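Local structure of phosphopantetheine adenylyltransferase (Archaeoglobus fulgidus, 3DO8) at residues F87-V92 with T116-D121; H16-D21 with T134-G139; G7-L12 with I31-T36. The protein probably transfers an adenylyl group reversibly from ATP to 4'-phosphopantetheine, giving dephospho-CoA and pyrophosphate in coenzyme A biosynthesis. All blocks are in the same frame, centred on the assembly; numbering follows the deposited sequence.

Contact 1: F87-V92 with T116-D121; sequences FEYLVV and TIVKVD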
ATOM      1  N   PHE A  87      13.951   6.747   2.816  1.00 15.77           N
ATOM      2  CA  PHE A  87      12.500   6.765   2.746  1.00 14.97           C
ATOM      3  C   PHE A  87      11.962   5.696   3.683  1.00 14.36           C
ATOM      4  O   PHE A  87      12.567   4.620   3.831  1.00 16.07           O
ATOM      5  CB  PHE A  87      12.017   6.438   1.315  1.00 15.50           C
ATOM      6  CG  PHE A  87      12.360   7.478   0.303  1.00 13.43           C
ATOM      7  CD1 PHE A  87      11.615   8.644   0.210  1.00 13.21           C
ATOM      8  CD2 PHE A  87      13.409   7.283  -0.594  1.00 15.72           C
ATOM      9  CE1 PHE A  87      11.933   9.615  -0.720  1.00 14.34           C
ATOM     10  CE2 PHE A  87      13.724   8.245  -1.540  1.00 17.48           C
ATOM     11  CZ  PHE A  87      12.986   9.420  -1.601  1.00 17.13           C
ATOM     12  N   GLU A  88      10.820   5.974   4.293  1.00 13.81           N
ATOM     13  CA  GLU A  88      10.140   4.959   5.087  1.00 14.23           C
ATOM     14  C   GLU A  88       9.370   3.943   4.213  1.00 12.95           C
ATOM     15  O   GLU A  88       9.416   2.742   4.470  1.00 13.84           O
ATOM     16  CB  GLU A  88       9.187   5.613   6.082  1.00 15.08           C
ATOM     17  CG  GLU A  88       8.554   4.644   7.036  1.00 17.83           C
ATOM     18  CD  GLU A  88       7.869   5.341   8.231  1.00 20.60           C
ATOM     19  OE1 GLU A  88       8.061   6.574   8.417  1.00 27.86           O
ATOM     20  OE2 GLU A  88       7.136   4.662   8.979  1.00 28.57           O
ATOM     21  N   TYR A  89       8.662   4.446   3.202  1.00 11.81           N
ATOM     22  CA  TYR A  89       7.834   3.634   2.313  1.00 11.27           C
ATOM     23  C   TYR A  89       8.198   3.989   0.863  1.00 11.40           C
ATOM     24  O   TYR A  89       8.473   5.153   0.553  1.00 10.90           O
ATOM     25  CB  TYR A  89       6.340   3.958   2.521  1.00 11.70           C
ATOM     26  CG  TYR A  89       5.784   3.482   3.849  1.00 12.19           C
ATOM     27  CD1 TYR A  89       5.706   2.132   4.139  1.00 12.35           C
ATOM     28  CD2 TYR A  89       5.341   4.388   4.810  1.00 13.35           C
ATOM     29  CE1 TYR A  89       5.187   1.684   5.323  1.00 13.25           C
ATOM     30  CE2 TYR A  89       4.840   3.945   6.028  1.00 15.02           C
ATOM     31  CZ  TYR A  89       4.761   2.579   6.269  1.00 13.79           C
ATOM     32  OH  TYR A  89       4.252   2.052   7.457  1.00 15.53           O
ATOM     33  N   LEU A  90       8.117   2.980   0.005  1.00 10.72           N
ATOM     34  CA  LEU A  90       8.250   3.128  -1.431  1.00 11.33           C
ATOM     35  C   LEU A  90       7.003   2.504  -2.034  1.00 10.59           C
ATOM     36  O   LEU A  90       6.767   1.290  -1.885  1.00 10.36           O
ATOM     37  CB  LEU A  90       9.495   2.389  -1.924  1.00 11.48           C
ATOM     38  CG  LEU A  90       9.764   2.278  -3.448  1.00 13.14           C
ATOM     39  CD1 LEU A  90       9.671   3.599  -4.225  1.00 16.06           C
ATOM     40  CD2 LEU A  90      11.124   1.536  -3.695  1.00 14.77           C
ATOM     41  N   VAL A  91       6.183   3.343  -2.649  1.00 11.25           N
ATOM     42  CA  VAL A  91       4.892   2.956  -3.188  1.00 11.78           C
ATOM     43  C   VAL A  91       5.078   2.667  -4.675  1.00 12.13           C
ATOM     44  O   VAL A  91       5.559   3.529  -5.417  1.00 13.11           O
ATOM     45  CB  VAL A  91       3.809   4.050  -2.998  1.00 11.91           C
ATOM     46  CG1 VAL A  91       2.514   3.637  -3.766  1.00 14.39           C
ATOM     47  CG2 VAL A  91       3.549   4.242  -1.511  1.00 13.13           C
ATOM     48  N   VAL A  92       4.699   1.450  -5.075  1.00 11.12           N
ATOM     49  CA  VAL A  92       4.928   0.945  -6.422  1.00 11.34           C
ATOM     50  C   VAL A  92       3.714   0.196  -6.959  1.00 12.37           C
ATOM     51  O   VAL A  92       2.818  -0.130  -6.233  1.00 12.98           O
ATOM     52  CB  VAL A  92       6.184   0.017  -6.473  1.00 11.68           C
ATOM     53  CG1 VAL A  92       7.408   0.841  -6.150  1.00 13.42           C
ATOM     54  CG2 VAL A  92       6.045  -1.160  -5.558  1.00 12.28           C
ATOM     55  N   THR A 116      10.392   0.056   3.337  1.00 11.56           N
ATOM     56  CA  THR A 116       9.197  -0.805   3.263  1.00 11.56           C
ATOM     57  C   THR A 116       8.490  -0.602   1.916  1.00 11.81           C
ATOM     58  O   THR A 116       8.033   0.496   1.629  1.00 11.11           O
ATOM     59  CB  THR A 116       8.233  -0.553   4.430  1.00 11.18           C
ATOM     60  OG1 THR A 116       8.907  -0.885   5.648  1.00 13.86           O
ATOM     61  CG2 THR A 116       7.001  -1.447   4.306  1.00 13.88           C
ATOM     62  N   ILE A 117       8.391  -1.671   1.132  1.00 11.30           N
ATOM     63  CA  ILE A 117       7.737  -1.618  -0.161  1.00 11.61           C
ATOM     64  C   ILE A 117       6.246  -1.827   0.018  1.00 11.11           C
ATOM     65  O   ILE A 117       5.786  -2.814   0.674  1.00 11.60           O
ATOM     66  CB  ILE A 117       8.308  -2.655  -1.149  1.00 10.94           C
ATOM     67  CG1 ILE A 117       9.821  -2.415  -1.356  1.00 12.97           C
ATOM     68  CG2 ILE A 117       7.570  -2.633  -2.487  1.00 12.41           C
ATOM     69  CD1 ILE A 117      10.547  -3.515  -2.121  1.00 14.48           C
ATOM     70  N   VAL A 118       5.504  -0.911  -0.603  1.00 10.62           N
ATOM     71  CA  VAL A 118       4.041  -0.924  -0.604  1.00 10.94           C
ATOM     72  C   VAL A 118       3.587  -1.075  -2.055  1.00 11.43           C
ATOM     73  O   VAL A 118       3.694  -0.147  -2.845  1.00 10.90           O
ATOM     74  CB  VAL A 118       3.456   0.358   0.063  1.00 10.92           C
ATOM     75  CG1 VAL A 118       1.905   0.323   0.009  1.00 13.15           C
ATOM     76  CG2 VAL A 118       4.047   0.519   1.477  1.00 11.48           C
ATOM     77  N   LYS A 119       3.151  -2.286  -2.418  1.00 12.44           N
ATOM     78  CA  LYS A 119       2.784  -2.585  -3.781  1.00 13.48           C
ATOM     79  C   LYS A 119       1.295  -2.419  -3.922  1.00 13.19           C
ATOM     80  O   LYS A 119       0.511  -3.086  -3.251  1.00 14.25           O
ATOM     81  CB  LYS A 119       3.139  -4.023  -4.128  1.00 13.74           C
ATOM     82  CG  LYS A 119       2.883  -4.388  -5.568  1.00 15.58           C
ATOM     83  CD  LYS A 119       3.053  -5.878  -5.732  1.00 18.31           C
ATOM     84  CE  LYS A 119       2.830  -6.323  -7.158  1.00 20.31           C
ATOM     85  NZ  LYS A 119       1.875  -7.492  -7.211  1.00 23.66           N
ATOM     86  N   VAL A 120       0.903  -1.524  -4.796  1.00 12.63           N
ATOM     87  CA  VAL A 120      -0.523  -1.269  -5.030  1.00 12.70           C
ATOM     88  C   VAL A 120      -0.882  -1.980  -6.331  1.00 13.51           C
ATOM     89  O   VAL A 120      -0.352  -1.644  -7.399  1.00 13.69           O
ATOM     90  CB  VAL A 120      -0.768   0.217  -5.146  1.00 13.24           C
ATOM     91  CG1 VAL A 120      -2.249   0.554  -5.457  1.00 14.26           C
ATOM     92  CG2 VAL A 120      -0.223   0.937  -3.872  1.00 12.67           C
ATOM     93  N   ASP A 121      -1.760  -2.976  -6.241  1.00 14.37           N
ATOM     94  CA  ASP A 121      -2.225  -3.706  -7.443  1.00 15.32           C
ATOM     95  C   ASP A 121      -3.278  -2.835  -8.114  1.00 17.32           C
ATOM     96  O   ASP A 121      -4.465  -2.870  -7.812  1.00 17.19           O
ATOM     97  CB  ASP A 121      -2.766  -5.078  -7.079  1.00 16.09           C
ATOM     98  CG  ASP A 121      -1.674  -6.155  -6.937  1.00 18.26           C
ATOM     99  OD1 ASP A 121      -0.456  -5.879  -7.016  1.00 21.24           O
ATOM    100  OD2 ASP A 121      -2.070  -7.319  -6.771  1.00 20.26           O
TER
HETATM  101  O   HOH W   1      10.143   1.282   6.675  1.00 22.10           O
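Five backbone hydrogen bonds join E88, L90 and V92 to T116, V118 and V120, the ladder expected of two parallel neighbouring strands. The first, T116 N to E88 O, is 3.1 Å and bent (148° at the hydrogen), whereas the last, V120 N to V92 O, is 2.8 Å and nearly straight at 178°. L90 and V92 each bond through both N and O, bracketing V118 between them. The CA atoms of Y89 and V91 add CA-H...O contacts to the carbonyls of T116 and V118. At the entrance, a water donates to E88 O and also bonds T116 OG1, so E88 O is gripped from two sources.

Apolar contacts follow the alternation of the strands. On one side Y89 and T116 run side by side, and CD1 of the Y89 ring lies 3.5 Å from V118 CG2, with T116 CB close by; further on, V91 CG1 meets V120 CG2 at 3.8 Å. With its CG1 anti to the carbonyl carbon (chi1 -65°), V92 directs CG2 across to I117 CG2, 3.7 Å away on the other side, where L90 and I117 also pack on helix 97-110, the crossover of this beta-alpha-beta unit.

The polar ends find partners beyond the two strands: Y89 OH bonds D21 of the second subunit, and E88 forms salt bridges with K2 and with K18 of the second subunit. K119 NZ bridges to D121 OD1 at 2.8 Å. The chemistry implies apolar faces whose backbone polarity is met by the ladder, with charged groups near the ends of the pair; the Y89, T116 and V118 face also meets the second subunit through apolar contacts.

Contact 2: H16-D21 with T134-G139; sequences HKKLID and TRIKRG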
ATOM      1  N   HIS A  16      -2.316   5.420 -11.749  1.00 12.59           N
ATOM      2  CA  HIS A  16      -1.445   6.423 -11.148  1.00 13.43           C
ATOM      3  C   HIS A  16      -2.166   7.109  -9.990  1.00 13.14           C
ATOM      4  O   HIS A  16      -1.572   7.417  -8.953  1.00 13.69           O
ATOM      5  CB  HIS A  16      -1.010   7.516 -12.111  1.00 13.25           C
ATOM      6  CG  HIS A  16      -0.228   7.046 -13.293  1.00 14.67           C
ATOM      7  ND1 HIS A  16       0.981   6.382 -13.201  1.00 16.09           N
ATOM      8  CD2 HIS A  16      -0.468   7.215 -14.613  1.00 13.92           C
ATOM      9  CE1 HIS A  16       1.429   6.143 -14.427  1.00 14.34           C
ATOM     10  NE2 HIS A  16       0.558   6.619 -15.294  1.00 18.20           N
ATOM     11  N   LYS A  17      -3.439   7.423 -10.180  1.00 12.70           N
ATOM     12  CA  LYS A  17      -4.205   8.068  -9.135  1.00 13.29           C
ATOM     13  C   LYS A  17      -4.321   7.211  -7.874  1.00 12.95           C
ATOM     14  O   LYS A  17      -4.277   7.741  -6.745  1.00 13.58           O
ATOM     15  CB  LYS A  17      -5.534   8.549  -9.669  1.00 13.51           C
ATOM     16  CG  LYS A  17      -5.330   9.557 -10.807  1.00 14.06           C
ATOM     17  CD  LYS A  17      -6.650   9.997 -11.429  1.00 15.90           C
ATOM     18  CE  LYS A  17      -6.442  10.917 -12.609  1.00 17.87           C
ATOM     19  NZ  LYS A  17      -7.724  11.348 -13.279  1.00 18.53           N
ATOM     20  N   LYS A  18      -4.394   5.888  -8.037  1.00 12.91           N
ATOM     21  CA  LYS A  18      -4.396   5.018  -6.861  1.00 13.91           C
ATOM     22  C   LYS A  18      -3.055   5.082  -6.146  1.00 13.08           C
ATOM     23  O   LYS A  18      -2.997   5.159  -4.914  1.00 13.01           O
ATOM     24  CB  LYS A  18      -4.737   3.589  -7.227  1.00 14.14           C
ATOM     25  CG  LYS A  18      -6.162   3.400  -7.722  1.00 16.78           C
ATOM     26  CD  LYS A  18      -6.427   2.000  -8.263  1.00 19.10           C
ATOM     27  CE  LYS A  18      -7.937   1.759  -8.423  1.00 22.60           C
ATOM     28  NZ  LYS A  18      -8.155   0.375  -8.910  1.00 27.88           N
ATOM     29  N   LEU A  19      -1.976   5.039  -6.912  1.00 12.55           N
ATOM     30  CA  LEU A  19      -0.643   5.122  -6.322  1.00 12.88           C
ATOM     31  C   LEU A  19      -0.491   6.427  -5.529  1.00 12.80           C
ATOM     32  O   LEU A  19       0.053   6.450  -4.418  1.00 12.07           O
ATOM     33  CB  LEU A  19       0.429   5.088  -7.406  1.00 14.18           C
ATOM     34  CG  LEU A  19       0.622   3.839  -8.244  1.00 17.04           C
ATOM     35  CD1 LEU A  19       1.960   3.918  -9.037  1.00 18.47           C
ATOM     36  CD2 LEU A  19       0.553   2.607  -7.369  1.00 19.93           C
ATOM     37  N   ILE A  20      -0.914   7.519  -6.150  1.00 12.27           N
ATOM     38  CA  ILE A  20      -0.792   8.834  -5.547  1.00 12.20           C
ATOM     39  C   ILE A  20      -1.619   8.896  -4.260  1.00 11.45           C
ATOM     40  O   ILE A  20      -1.161   9.459  -3.235  1.00 12.52           O
ATOM     41  CB  ILE A  20      -1.212   9.958  -6.551  1.00 11.20           C
ATOM     42  CG1 ILE A  20      -0.143  10.107  -7.631  1.00 12.10           C
ATOM     43  CG2 ILE A  20      -1.443  11.299  -5.856  1.00 12.79           C
ATOM     44  CD1 ILE A  20      -0.572  10.852  -8.891  1.00 12.89           C
ATOM     45  N   ASP A  21      -2.832   8.322  -4.285  1.00 11.22           N
ATOM     46  CA  ASP A  21      -3.703   8.358  -3.095  1.00 10.93           C
ATOM     47  C   ASP A  21      -3.014   7.623  -1.946  1.00 10.42           C
ATOM     48  O   ASP A  21      -2.994   8.078  -0.820  1.00 11.06           O
ATOM     49  CB  ASP A  21      -5.047   7.685  -3.372  1.00 11.64           C
ATOM     50  CG  ASP A  21      -6.060   7.935  -2.268  1.00 12.80           C
ATOM     51  OD1 ASP A  21      -6.364   9.126  -2.014  1.00 15.25           O
ATOM     52  OD2 ASP A  21      -6.556   6.929  -1.661  1.00 14.13           O
ATOM     53  N   THR A 134     -13.570  -0.916  -6.991  1.00 35.08           N
ATOM     54  CA  THR A 134     -14.409  -0.223  -6.022  1.00 34.89           C
ATOM     55  C   THR A 134     -13.948   1.235  -5.958  1.00 34.89           C
ATOM     56  O   THR A 134     -12.759   1.539  -6.174  1.00 33.50           O
ATOM     57  CB  THR A 134     -14.284  -0.830  -4.602  1.00 34.27           C
ATOM     58  OG1 THR A 134     -12.899  -0.948  -4.275  1.00 31.71           O
ATOM     59  CG2 THR A 134     -14.933  -2.202  -4.504  1.00 32.67           C
ATOM     60  N   ARG A 135     -14.890   2.122  -5.645  1.00 35.42           N
ATOM     61  CA  ARG A 135     -14.599   3.539  -5.561  1.00 35.80           C
ATOM     62  C   ARG A 135     -13.673   3.771  -4.374  1.00 35.19           C
ATOM     63  O   ARG A 135     -13.789   3.092  -3.337  1.00 33.59           O
ATOM     64  CB  ARG A 135     -15.880   4.356  -5.396  1.00 36.40           C
ATOM     65  CG  ARG A 135     -15.631   5.865  -5.375  1.00 37.17           C
ATOM     66  CD  ARG A 135     -16.915   6.674  -5.635  1.00 40.02           C
ATOM     67  NE  ARG A 135     -16.618   8.042  -6.087  1.00 42.01           N
ATOM     68  CZ  ARG A 135     -16.454   8.431  -7.357  1.00 44.41           C
ATOM     69  NH1 ARG A 135     -16.567   7.571  -8.372  1.00 45.28           N
ATOM     70  NH2 ARG A 135     -16.179   9.710  -7.618  1.00 45.26           N
ATOM     71  N   ILE A 136     -12.719   4.685  -4.561  1.00 34.68           N
ATOM     72  CA  ILE A 136     -11.873   5.155  -3.476  1.00 35.32           C
ATOM     73  C   ILE A 136     -12.099   6.655  -3.312  1.00 35.33           C
ATOM     74  O   ILE A 136     -11.973   7.424  -4.275  1.00 34.30           O
ATOM     75  CB  ILE A 136     -10.380   4.932  -3.749  1.00 34.95           C
ATOM     76  CG1 ILE A 136     -10.047   3.436  -3.845  1.00 35.36           C
ATOM     77  CG2 ILE A 136      -9.560   5.582  -2.649  1.00 33.98           C
ATOM     78  CD1 ILE A 136      -8.831   3.140  -4.710  1.00 35.48           C
ATOM     79  N   LYS A 137     -12.434   7.067  -2.095  1.00 36.12           N
ATOM     80  CA  LYS A 137     -12.575   8.478  -1.788  1.00 37.00           C
ATOM     81  C   LYS A 137     -11.182   9.106  -1.642  1.00 37.12           C
ATOM     82  O   LYS A 137     -10.476   8.856  -0.655  1.00 35.06           O
ATOM     83  CB  LYS A 137     -13.407   8.652  -0.521  1.00 37.28           C
ATOM     84  CG  LYS A 137     -14.836   8.110  -0.676  1.00 40.05           C
ATOM     85  CD  LYS A 137     -15.807   9.154  -1.215  1.00 42.12           C
ATOM     86  CE  LYS A 137     -16.221  10.142  -0.130  1.00 43.64           C
ATOM     87  NZ  LYS A 137     -17.502  10.842  -0.452  1.00 44.11           N
ATOM     88  N   ARG A 138     -10.787   9.895  -2.647  1.00 37.98           N
ATOM     89  CA  ARG A 138      -9.488  10.586  -2.641  1.00 39.66           C
ATOM     90  C   ARG A 138      -9.456  11.691  -1.614  1.00 40.40           C
ATOM     91  O   ARG A 138     -10.434  12.410  -1.426  1.00 40.43           O
ATOM     92  CB  ARG A 138      -9.177  11.232  -3.995  1.00 39.88           C
ATOM     93  CG  ARG A 138      -9.219  10.302  -5.171  1.00 42.38           C
ATOM     94  CD  ARG A 138      -8.599   8.978  -4.850  1.00 46.21           C
ATOM     95  NE  ARG A 138      -8.324   8.218  -6.067  1.00 48.49           N
ATOM     96  CZ  ARG A 138      -7.828   6.984  -6.095  1.00 49.41           C
ATOM     97  NH1 ARG A 138      -7.554   6.318  -4.971  1.00 50.16           N
ATOM     98  NH2 ARG A 138      -7.618   6.409  -7.260  1.00 49.38           N
ATOM     99  N   GLY A 139      -8.308  11.829  -0.968  1.00 41.34           N
ATOM    100  CA  GLY A 139      -8.081  12.887   0.002  1.00 41.93           C
ATOM    101  C   GLY A 139      -7.181  12.367   1.099  1.00 42.65           C
ATOM    102  O   GLY A 139      -6.757  11.217   1.076  1.00 43.33           O
TER
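D21 and R138 meet through a long salt bridge, OD2 to NH1 being 3.5 Å, with the carboxylate and guanidinium planes turned 46° against each other rather than lying flat as a paired fork. The other carboxylate oxygen, D21 OD1, accepts a weak hydrogen bond from G139 N at 3.5 Å. Having CG anti to its backbone N (chi1 -169°), D21 holds its carboxylate out from helix 14-27 against the 134-139 loop.

Contacts of the guanidinium with the helix are more intimate than its charge pairing with D21. The R138 chain bends at chi2 and lays its flat group over the backbone, with K17 O 3.6 Å above the centre of one face. K18 CG comes at the edge, in plane, 3.4 Å from R138 NH2. R138 NH1 lies 3.3 Å from D21 CB.

Apolar packing is provided by I136, which turns toward the helix. Its CD1 touches K18 CG at 4.0 Å, the two side chains crossing at about a right angle. The other branch is differently placed: I136 CG2 is a methyl lying against a carboxylate oxygen, 3.4 Å from D21 OD2.

The strongest partners of these polar groups lie outside: R138 pairs with E14, and K18 NZ bonds S133. D21 is also held by Y66 and K25 of its own chain, besides its bond to the second subunit.

The segment carries the end of a stretch resembling the ISSTxIR motif of related nucleotidyltransferases, which in relatives contributes to nucleotide binding. Chemically, the contact implies that D21 is a hub rather than half of an exclusive pair: with two cations and two hydroxyls around it, its carboxylate is probably kept ionised, and through it the helix, the C-terminal loop and the partner subunit share one polar network.

Contact 3: G7-L12 with I31-T36; sequences GTFEPL and ITIGVT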
ATOM      1  N   GLY A   7       7.339   7.598 -11.516  1.00 12.80           N
ATOM      2  CA  GLY A   7       6.657   7.203 -12.730  1.00 14.21           C
ATOM      3  C   GLY A   7       6.944   8.124 -13.894  1.00 13.50           C
ATOM      4  O   GLY A   7       7.642   9.119 -13.764  1.00 13.18           O
ATOM      5  N   THR A   8       6.403   7.737 -15.043  1.00 14.15           N
ATOM      6  CA  THR A   8       6.411   8.559 -16.241  1.00 14.26           C
ATOM      7  C   THR A   8       5.112   9.377 -16.316  1.00 14.59           C
ATOM      8  O   THR A   8       5.145  10.512 -16.708  1.00 14.76           O
ATOM      9  CB  THR A   8       6.583   7.679 -17.497  1.00 15.05           C
ATOM     10  OG1 THR A   8       7.875   7.095 -17.476  1.00 15.52           O
ATOM     11  CG2 THR A   8       6.417   8.497 -18.748  1.00 15.72           C
ATOM     12  N   PHE A   9       3.991   8.784 -15.919  1.00 14.99           N
ATOM     13  CA  PHE A   9       2.693   9.483 -15.800  1.00 15.71           C
ATOM     14  C   PHE A   9       2.204   9.982 -17.139  1.00 16.39           C
ATOM     15  O   PHE A   9       1.671  11.111 -17.239  1.00 17.49           O
ATOM     16  CB  PHE A   9       2.745  10.634 -14.771  1.00 15.53           C
ATOM     17  CG  PHE A   9       3.146  10.194 -13.385  1.00 15.67           C
ATOM     18  CD1 PHE A   9       2.244   9.540 -12.550  1.00 15.89           C
ATOM     19  CD2 PHE A   9       4.436  10.414 -12.914  1.00 13.72           C
ATOM     20  CE1 PHE A   9       2.623   9.131 -11.252  1.00 14.96           C
ATOM     21  CE2 PHE A   9       4.825   9.982 -11.674  1.00 14.05           C
ATOM     22  CZ  PHE A   9       3.931   9.349 -10.824  1.00 14.38           C
ATOM     23  N   GLU A  10       2.322   9.148 -18.169  1.00 16.74           N
ATOM     24  CA  GLU A  10       1.796   9.505 -19.488  1.00 17.49           C
ATOM     25  C   GLU A  10       0.962   8.381 -20.059  1.00 18.37           C
ATOM     26  O   GLU A  10       1.516   7.326 -20.377  1.00 19.65           O
ATOM     27  CB  GLU A  10       2.904   9.869 -20.479  1.00 17.97           C
ATOM     28  CG  GLU A  10       2.355  10.249 -21.868  1.00 18.05           C
ATOM     29  CD  GLU A  10       3.409  10.555 -22.877  1.00 18.80           C
ATOM     30  OE1 GLU A  10       4.487  11.053 -22.493  1.00 20.13           O
ATOM     31  OE2 GLU A  10       3.171  10.275 -24.089  1.00 20.91           O
ATOM     32  N   PRO A  11      -0.357   8.581 -20.167  1.00 17.40           N
ATOM     33  CA  PRO A  11      -1.089   9.681 -19.560  1.00 17.68           C
ATOM     34  C   PRO A  11      -1.226   9.388 -18.059  1.00 17.09           C
ATOM     35  O   PRO A  11      -0.799   8.330 -17.577  1.00 17.46           O
ATOM     36  CB  PRO A  11      -2.454   9.605 -20.219  1.00 18.11           C
ATOM     37  CG  PRO A  11      -2.629   8.214 -20.475  1.00 19.56           C
ATOM     38  CD  PRO A  11      -1.276   7.627 -20.791  1.00 18.87           C
ATOM     39  N   LEU A  12      -1.778  10.352 -17.338  1.00 17.04           N
ATOM     40  CA  LEU A  12      -2.031  10.206 -15.916  1.00 16.16           C
ATOM     41  C   LEU A  12      -3.361   9.482 -15.742  1.00 15.29           C
ATOM     42  O   LEU A  12      -4.433  10.092 -15.918  1.00 16.60           O
ATOM     43  CB  LEU A  12      -2.053  11.578 -15.256  1.00 16.49           C
ATOM     44  CG  LEU A  12      -2.147  11.620 -13.723  1.00 18.74           C
ATOM     45  CD1 LEU A  12      -3.383  10.957 -13.127  1.00 25.35           C
ATOM     46  CD2 LEU A  12      -0.986  11.009 -13.108  1.00 20.51           C
ATOM     47  N   ILE A  31       6.184  13.565   0.932  1.00 20.35           N
ATOM     48  CA  ILE A  31       6.327  12.638  -0.192  1.00 19.54           C
ATOM     49  C   ILE A  31       7.177  13.338  -1.234  1.00 18.50           C
ATOM     50  O   ILE A  31       7.207  14.570  -1.316  1.00 16.83           O
ATOM     51  CB  ILE A  31       4.991  12.242  -0.813  1.00 20.15           C
ATOM     52  CG1 ILE A  31       4.275  13.427  -1.493  1.00 20.47           C
ATOM     53  CG2 ILE A  31       4.061  11.637   0.250  1.00 22.69           C
ATOM     54  CD1 ILE A  31       3.070  12.959  -2.269  1.00 23.46           C
ATOM     55  N   THR A  32       7.854  12.519  -2.014  1.00 16.49           N
ATOM     56  CA  THR A  32       8.566  12.958  -3.195  1.00 16.34           C
ATOM     57  C   THR A  32       8.070  12.143  -4.337  1.00 14.94           C
ATOM     58  O   THR A  32       8.088  10.898  -4.261  1.00 15.40           O
ATOM     59  CB  THR A  32      10.082  12.782  -3.036  1.00 16.82           C
ATOM     60  OG1 THR A  32      10.510  13.501  -1.873  1.00 21.43           O
ATOM     61  CG2 THR A  32      10.807  13.317  -4.198  1.00 19.14           C
ATOM     62  N   ILE A  33       7.580  12.831  -5.380  1.00 14.18           N
ATOM     63  CA  ILE A  33       7.141  12.182  -6.587  1.00 13.20           C
ATOM     64  C   ILE A  33       8.219  12.365  -7.659  1.00 13.18           C
ATOM     65  O   ILE A  33       8.500  13.495  -8.071  1.00 13.87           O
ATOM     66  CB  ILE A  33       5.787  12.740  -7.122  1.00 12.09           C
ATOM     67  CG1 ILE A  33       4.697  12.658  -6.035  1.00 12.71           C
ATOM     68  CG2 ILE A  33       5.391  11.966  -8.367  1.00 14.20           C
ATOM     69  CD1 ILE A  33       3.323  13.124  -6.521  1.00 15.21           C
ATOM     70  N   GLY A  34       8.815  11.261  -8.087  1.00 12.18           N
ATOM     71  CA  GLY A  34       9.769  11.276  -9.168  1.00 12.70           C
ATOM     72  C   GLY A  34       9.022  11.178 -10.476  1.00 13.13           C
ATOM     73  O   GLY A  34       8.113  10.336 -10.619  1.00 12.92           O
ATOM     74  N   VAL A  35       9.407  12.027 -11.428  1.00 12.36           N
ATOM     75  CA  VAL A  35       8.873  11.955 -12.781  1.00 13.23           C
ATOM     76  C   VAL A  35      10.061  11.714 -13.729  1.00 13.64           C
ATOM     77  O   VAL A  35      11.075  12.433 -13.679  1.00 13.78           O
ATOM     78  CB  VAL A  35       8.098  13.245 -13.103  1.00 12.50           C
ATOM     79  CG1 VAL A  35       7.689  13.267 -14.590  1.00 13.44           C
ATOM     80  CG2 VAL A  35       6.891  13.371 -12.138  1.00 12.66           C
ATOM     81  N   THR A  36       9.940  10.707 -14.591  1.00 13.52           N
ATOM     82  CA  THR A  36      11.051  10.315 -15.453  1.00 14.83           C
ATOM     83  C   THR A  36      11.441  11.441 -16.413  1.00 15.63           C
ATOM     84  O   THR A  36      10.588  12.143 -16.967  1.00 15.00           O
ATOM     85  CB  THR A  36      10.697   9.063 -16.271  1.00 15.02           C
ATOM     86  OG1 THR A  36       9.459   9.278 -16.942  1.00 15.22           O
ATOM     87  CG2 THR A  36      10.585   7.820 -15.385  1.00 15.83           C
TER
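T36, G7 and F9 carry most of this contact, where the end of strand 3-7 runs beside strand 31-36. G7 bonds in parallel fashion on both sides of V35: its N donates to G34 O at 3.0 Å, a bent bond of 138°, and its O accepts from T36 N at 2.9 Å. V35 CA adds a CA-H...O contact to the same G7 oxygen.

T36 reaches back with its hydroxyl. Placing OG1 between the backbone N and the carbonyl carbon (chi1 52°) brings it 2.7 Å from T8 OG1, a hydrogen bond in which either may donate. Beyond the pair, R54 bonds the carbonyls of both T8 and T36, tying the loop to the end of strand 31-36.

The ring of F9 folds back over G7, so that a beta carbon there would collide with F9 CE2. That atom meets G34 O edge-on, in the ring plane, at 3.5 Å. Obliquely placed methyls complete the setting: I33 CG2 is 3.9 Å from F9 CZ, and V35 CG2 is equally far from F9 CD2. An alanine in place of F9 is likely to open a gap against I33 and V35 and leave the turn after G7 less firmly placed.

G7, T8 and F9 begin the GTFxPxHxGH signature of the HUP-clan nucleotidyltransferases, set at the end of the first strand of a Rossmann-like sheet; F9 also meets the ring of H16, the last histidine of that motif.

Along the chain, the loop G7-L12 leaves strand 3-7 and leads into helix 14-27, after which strand 31-36 returns beside G7 and contact 3 closes the first loop. Contact 2 opens within that loop, on the helix, but waits for T134-G139 to close it, so contacts 2 and 3 cross. Contact 1 follows contact 3 in series and falls wholly within the long span of contact 2, joining the last two strands around helix 97-110. Contacts 1 and 3 join neighbouring strands in different parts of one parallel sheet, while contact 2 ties the C-terminal loop to helix 14-27, which connects strands 3-7 and 31-36. That helix also touches the other contacts, L19 packing on V120 and K17 on L12.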